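Local coordinates for protein AlkZ (Streptomyces sahachiroi, PDB 5UUJ) that belongs to the AlkZ-like family of DNA glycosylases, a family placed in the helix-turn-helix clan, at residues S8-F13 and V322-V327; P304-A309 and P342-E347. One frame throughout, in Å; residues are numbered along the deposited sequence.

Interaction 1: S8-F13 and V322-V327; sequences SWRQVF and VKDGRV
F13, in the first turns of helix 9-19, lays its ring against the turn D324-G325. CB starts the contact on G325, whose CA lies 3.7 Å from F13 CB. With CG anti to the carbonyl carbon (chi1 -63°), the ring then runs along the turn: F13 CD2 comes within 3.6 Å of D324 O, and the G325 carbonyl oxygen sits over the centre of one face. Farther out, F13 CE2 reaches the aliphatic part of R326, 3.7 Å from its CG. W9 O of the same helix lies over the opposite face. G325 has no side chain, F13 CA and G325 CA stand 5.1 Å apart, and the positive phi of G325 (93°) suits the turn. R10 and D324 run side by side, guanidinium and carboxylate stacked with planes 5° apart. R10 NH2 and D324 OD2, 3.7 Å apart, make a long salt bridge of charge alone; R10 NH2 bonds C278 O instead, and D324 OD1 takes G280 N. From within the hairpin K323 NZ joins D324 OD2 in a weak bond, completing a salt-bridge network. Strands 320-323 and 326-334 form a beta hairpin closed by a type I' turn, K323 to R326, with D324 and G325 as its loop.

Interaction 2: P304-A309 and P342-E347; sequences PEHRSA and PFPDTE
F343 carries most of the contact from its own segment, stacking on H306 just beyond the end of strand 337-342. The two side chains run antiparallel, overlapping so that each lays its CB over the other's ring: H306 CB is 3.7 Å from the centroid of the F343 ring, and F343 CB is 3.6 Å from that of the imidazole. Between these paired CH-pi contacts the rings form an offset stack, centroids 4.4 Å apart and planes inclined by 28°. Farther round the phenyl, F343 CE1 meets the methyl of A309, with CB at 4.0 Å. The backbone of F343 meanwhile bonds that of V328, so the stacked ring is carried on a residue tied to the neighbouring strand 326-334.

P344 follows, its CD 3.7 Å from H306 CE1. It occupies the second position of a type I beta turn, F343 to T346, which closes with T346 N bonded to F343 O and swings the next side chain back toward the histidine. D345, with CG between its backbone N and carbonyl carbon (chi1 67°), accepts from the imidazole: H306 NE2 to D345 OD1 is 2.8 Å, bent to 149° at the hydrogen. The donor reaches the oxygen from above the carboxylate plane. E305 CG lies over the imidazole face opposite F343, which sandwiches the ring, and E305 OE2 stands 4.4 Å from D345 OD2; an imidazolium at H306 would probably ease that like-charge approach. T346 OG1 is hydrogen-bonded to V328 O, which ties the end of the turn to strand 326-334.

In the fold
Interactions 1 and 2 lie on the same side of the chain's centre, their own centres about 16 Å apart, and both involve the mixed sheet that includes strands 320-323, 326-334 and 337-342. Along the chain their segments alternate: 8-13, 304-309, 322-327, 342-347. The hairpin of interaction 1 starts strand 326-334, and strand 337-342 returns antiparallel beside it to the loop of interaction 2. The two meet where V327 O packs against F343 CE2, 3.6 Å away; K323 and E347 add a long, weak ion pair. One end of the sheet is thereby joined both to the N-terminal helix 9-19 and to the short helix 307-310.

Interaction 1: S8-F13 and V322-V327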
loop_
_atom_site.group_PDB
_atom_site.type_symbol
_atom_site.label_atom_id
_atom_site.label_comp_id
_atom_site.label_asym_id
_atom_site.label_seq_id
_atom_site.Cartn_x
_atom_site.Cartn_y
_atom_site.Cartn_z
ATOM N N SER A 8 0.993 -9.294 24.006
ATOM C CA SER A 8 2.282 -9.720 23.482
ATOM C C SER A 8 2.345 -9.412 21.993
ATOM O O SER A 8 1.316 -9.168 21.363
ATOM C CB SER A 8 2.502 -11.210 23.721
ATOM O OG SER A 8 1.629 -11.975 22.912
ATOM N N TRP A 9 3.545 -9.430 21.427
ATOM C CA TRP A 9 3.697 -9.167 20.004
ATOM C C TRP A 9 3.125 -10.314 19.183
ATOM O O TRP A 9 2.556 -10.093 18.116
ATOM C CB TRP A 9 5.164 -8.929 19.644
ATOM C CG TRP A 9 5.587 -7.520 19.909
ATOM C CD1 TRP A 9 6.502 -7.098 20.823
ATOM C CD2 TRP A 9 5.086 -6.341 19.266
ATOM N NE1 TRP A 9 6.611 -5.728 20.787
ATOM C CE2 TRP A 9 5.752 -5.240 19.838
ATOM C CE3 TRP A 9 4.141 -6.111 18.262
ATOM C CZ2 TRP A 9 5.505 -3.929 19.439
ATOM C CZ3 TRP A 9 3.897 -4.809 17.868
ATOM C CH2 TRP A 9 4.578 -3.735 18.456
ATOM N N ARG A 10 3.263 -11.536 19.681
ATOM C CA ARG A 10 2.741 -12.692 18.963
ATOM C C ARG A 10 1.212 -12.712 18.980
ATOM O O ARG A 10 0.593 -13.252 18.070
ATOM C CB ARG A 10 3.312 -13.984 19.543
ATOM C CG ARG A 10 4.739 -14.240 19.083
ATOM C CD ARG A 10 5.327 -15.508 19.662
ATOM N NE ARG A 10 4.693 -16.708 19.126
ATOM C CZ ARG A 10 5.145 -17.941 19.323
ATOM N NH1 ARG A 10 6.243 -18.146 20.040
ATOM N NH2 ARG A 10 4.505 -18.975 18.797
ATOM N N GLN A 11 0.604 -12.116 20.001
ATOM C CA GLN A 11 -0.832 -11.854 19.957
ATOM C C GLN A 11 -1.145 -10.874 18.832
ATOM O O GLN A 11 -2.029 -11.120 18.012
ATOM C CB GLN A 11 -1.337 -11.292 21.282
ATOM C CG GLN A 11 -1.563 -12.327 22.360
ATOM C CD GLN A 11 -2.305 -11.755 23.549
ATOM O OE1 GLN A 11 -1.808 -10.853 24.229
ATOM N NE2 GLN A 11 -3.507 -12.264 23.799
ATOM N N VAL A 12 -0.411 -9.764 18.802
ATOM C CA VAL A 12 -0.611 -8.728 17.796
ATOM C C VAL A 12 -0.436 -9.293 16.387
ATOM O O VAL A 12 -1.238 -9.010 15.500
ATOM C CB VAL A 12 0.360 -7.541 18.015
ATOM C CG1 VAL A 12 0.358 -6.584 16.821
ATOM C CG2 VAL A 12 -0.008 -6.790 19.292
ATOM N N PHE A 13 0.600 -10.102 16.186
ATOM C CA PHE A 13 0.873 -10.671 14.869
ATOM C C PHE A 13 -0.280 -11.551 14.401
ATOM O O PHE A 13 -0.711 -11.464 13.249
ATOM C CB PHE A 13 2.168 -11.487 14.883
ATOM C CG PHE A 13 3.396 -10.682 15.202
ATOM C CD1 PHE A 13 3.455 -9.325 14.916
ATOM C CD2 PHE A 13 4.493 -11.284 15.793
ATOM C CE1 PHE A 13 4.586 -8.590 15.209
ATOM C CE2 PHE A 13 5.630 -10.550 16.089
ATOM C CZ PHE A 13 5.673 -9.203 15.796
ATOM N N VAL A 322 7.539 -15.698 6.807
ATOM C CA VAL A 322 7.066 -15.278 8.120
ATOM C C VAL A 322 6.808 -16.500 8.998
ATOM O O VAL A 322 6.035 -17.385 8.632
ATOM C CB VAL A 322 5.785 -14.432 8.013
ATOM C CG1 VAL A 322 5.372 -13.918 9.382
ATOM C CG2 VAL A 322 6.000 -13.263 7.063
ATOM N N LYS A 323 7.475 -16.544 10.149
ATOM C CA LYS A 323 7.280 -17.610 11.127
ATOM C C LYS A 323 6.881 -17.019 12.473
ATOM O O LYS A 323 7.607 -16.206 13.043
ATOM C CB LYS A 323 8.547 -18.456 11.278
ATOM C CG LYS A 323 8.427 -19.545 12.342
ATOM C CD LYS A 323 9.545 -20.567 12.243
ATOM C CE LYS A 323 9.346 -21.707 13.236
ATOM N NZ LYS A 323 9.421 -21.249 14.654
ATOM N N ASP A 324 5.723 -17.442 12.971
ATOM C CA ASP A 324 5.165 -16.921 14.215
ATOM C C ASP A 324 5.022 -15.399 14.161
ATOM O O ASP A 324 5.137 -14.727 15.184
ATOM C CB ASP A 324 6.031 -17.327 15.416
ATOM C CG ASP A 324 6.208 -18.836 15.532
ATOM O OD1 ASP A 324 5.420 -19.583 14.917
ATOM O OD2 ASP A 324 7.138 -19.276 16.242
ATOM N N GLY A 325 4.783 -14.866 12.964
ATOM C CA GLY A 325 4.547 -13.444 12.781
ATOM C C GLY A 325 5.782 -12.619 12.449
ATOM O O GLY A 325 5.662 -11.459 12.060
ATOM N N ARG A 326 6.964 -13.211 12.607
ATOM C CA ARG A 326 8.225 -12.511 12.369
ATOM C C ARG A 326 8.873 -12.947 11.058
ATOM O O ARG A 326 8.783 -14.110 10.674
ATOM C CB ARG A 326 9.201 -12.756 13.523
ATOM C CG ARG A 326 8.756 -12.174 14.850
ATOM C CD ARG A 326 9.786 -12.414 15.947
ATOM N NE ARG A 326 11.050 -11.724 15.687
ATOM C CZ ARG A 326 12.142 -12.290 15.173
ATOM N NH1 ARG A 326 12.162 -13.581 14.856
ATOM N NH2 ARG A 326 13.230 -11.557 14.981
ATOM N N VAL A 327 9.540 -12.012 10.385
ATOM C CA VAL A 327 10.289 -12.326 9.171
ATOM C C VAL A 327 11.558 -13.086 9.548
ATOM O O VAL A 327 12.366 -12.596 10.333
ATOM C CB VAL A 327 10.651 -11.051 8.378
ATOM C CG1 VAL A 327 11.512 -11.385 7.154
ATOM C CG2 VAL A 327 9.391 -10.323 7.951
#

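Interaction 2: P304-A309 and P342-E347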
loop_
_atom_site.group_PDB
_atom_site.type_symbol
_atom_site.label_atom_id
_atom_site.label_comp_id
_atom_site.label_asym_id
_atom_site.label_seq_id
_atom_site.Cartn_x
_atom_site.Cartn_y
_atom_site.Cartn_z
ATOM N N PRO A 304 17.203 -5.914 12.821
ATOM C CA PRO A 304 17.937 -4.888 12.071
ATOM C C PRO A 304 19.125 -5.440 11.288
ATOM O O PRO A 304 19.426 -4.932 10.209
ATOM C CB PRO A 304 18.409 -3.918 13.163
ATOM C CG PRO A 304 18.380 -4.703 14.424
ATOM C CD PRO A 304 17.245 -5.666 14.274
ATOM N N GLU A 305 19.783 -6.470 11.812
ATOM C CA GLU A 305 20.957 -7.023 11.146
ATOM C C GLU A 305 20.579 -7.812 9.890
ATOM O O GLU A 305 21.437 -8.114 9.063
ATOM C CB GLU A 305 21.761 -7.913 12.104
ATOM C CG GLU A 305 21.082 -9.216 12.525
ATOM C CD GLU A 305 20.227 -9.070 13.773
ATOM O OE1 GLU A 305 19.787 -7.938 14.079
ATOM O OE2 GLU A 305 19.999 -10.095 14.453
ATOM N N HIS A 306 19.297 -8.143 9.753
ATOM C CA HIS A 306 18.812 -8.902 8.602
ATOM C C HIS A 306 18.001 -8.039 7.638
ATOM O O HIS A 306 17.449 -8.545 6.661
ATOM C CB HIS A 306 17.958 -10.082 9.068
ATOM C CG HIS A 306 18.716 -11.111 9.845
ATOM N ND1 HIS A 306 20.032 -11.426 9.577
ATOM C CD2 HIS A 306 18.347 -11.895 10.885
ATOM C CE1 HIS A 306 20.439 -12.359 10.417
ATOM N NE2 HIS A 306 19.434 -12.663 11.222
ATOM N N ARG A 307 17.932 -6.740 7.910
ATOM C CA ARG A 307 17.069 -5.846 7.146
ATOM C C ARG A 307 17.526 -5.697 5.693
ATOM O O ARG A 307 16.703 -5.633 4.780
ATOM C CB ARG A 307 17.011 -4.472 7.818
ATOM C CG ARG A 307 15.947 -3.554 7.243
ATOM C CD ARG A 307 15.928 -2.197 7.931
ATOM N NE ARG A 307 15.196 -1.209 7.138
ATOM C CZ ARG A 307 15.743 -0.434 6.203
ATOM N NH1 ARG A 307 17.042 -0.515 5.929
ATOM N NH2 ARG A 307 14.989 0.431 5.536
ATOM N N SER A 308 18.837 -5.652 5.483
ATOM C CA SER A 308 19.394 -5.442 4.151
ATOM C C SER A 308 19.106 -6.617 3.218
ATOM O O SER A 308 19.169 -6.473 1.999
ATOM C CB SER A 308 20.903 -5.209 4.235
ATOM O OG SER A 308 21.566 -6.351 4.746
ATOM N N ALA A 309 18.788 -7.775 3.788
ATOM C CA ALA A 309 18.436 -8.945 2.987
ATOM C C ALA A 309 17.011 -8.832 2.440
ATOM O O ALA A 309 16.676 -9.449 1.430
ATOM C CB ALA A 309 18.581 -10.209 3.808
ATOM N N PRO A 342 16.607 -18.907 4.478
ATOM C CA PRO A 342 16.444 -18.381 5.837
ATOM C C PRO A 342 17.656 -17.581 6.288
ATOM O O PRO A 342 18.746 -17.763 5.750
ATOM C CB PRO A 342 16.279 -19.644 6.688
ATOM C CG PRO A 342 16.966 -20.707 5.915
ATOM C CD PRO A 342 16.730 -20.374 4.472
ATOM N N PHE A 343 17.461 -16.700 7.262
ATOM C CA PHE A 343 18.571 -15.986 7.869
ATOM C C PHE A 343 19.444 -16.978 8.637
ATOM O O PHE A 343 18.978 -18.057 9.001
ATOM C CB PHE A 343 18.061 -14.884 8.801
ATOM C CG PHE A 343 17.152 -13.892 8.131
ATOM C CD1 PHE A 343 17.329 -13.553 6.797
ATOM C CD2 PHE A 343 16.117 -13.300 8.834
ATOM C CE1 PHE A 343 16.492 -12.639 6.181
ATOM C CE2 PHE A 343 15.276 -12.385 8.224
ATOM C CZ PHE A 343 15.463 -12.055 6.895
ATOM N N PRO A 344 20.715 -16.616 8.880
ATOM C CA PRO A 344 21.657 -17.503 9.576
ATOM C C PRO A 344 21.150 -18.034 10.917
ATOM O O PRO A 344 21.318 -19.221 11.195
ATOM C CB PRO A 344 22.882 -16.607 9.782
ATOM C CG PRO A 344 22.831 -15.644 8.659
ATOM C CD PRO A 344 21.372 -15.379 8.418
ATOM N N ASP A 345 20.540 -17.175 11.727
ATOM C CA ASP A 345 20.134 -17.553 13.081
ATOM C C ASP A 345 18.676 -18.000 13.155
ATOM O O ASP A 345 18.084 -18.024 14.233
ATOM C CB ASP A 345 20.362 -16.383 14.041
ATOM C CG ASP A 345 19.453 -15.204 13.750
ATOM O OD1 ASP A 345 18.999 -15.069 12.594
ATOM O OD2 ASP A 345 19.195 -14.408 14.679
ATOM N N THR A 346 18.102 -18.357 12.012
ATOM C CA THR A 346 16.701 -18.761 11.952
ATOM C C THR A 346 16.549 -20.239 12.304
ATOM O O THR A 346 17.387 -21.066 11.943
ATOM C CB THR A 346 16.102 -18.485 10.554
ATOM O OG1 THR A 346 15.963 -17.072 10.368
ATOM C CG2 THR A 346 14.737 -19.131 10.391
ATOM N N GLU A 347 15.472 -20.556 13.016
ATOM C CA GLU A 347 15.180 -21.925 13.420
ATOM C C GLU A 347 14.892 -22.799 12.203
ATOM O O GLU A 347 14.426 -22.304 11.180
ATOM C CB GLU A 347 13.985 -21.946 14.373
ATOM C CG GLU A 347 13.929 -23.161 15.281
ATOM C CD GLU A 347 12.580 -23.316 15.960
ATOM O OE1 GLU A 347 12.246 -22.479 16.825
ATOM O OE2 GLU A 347 11.850 -24.272 15.624
#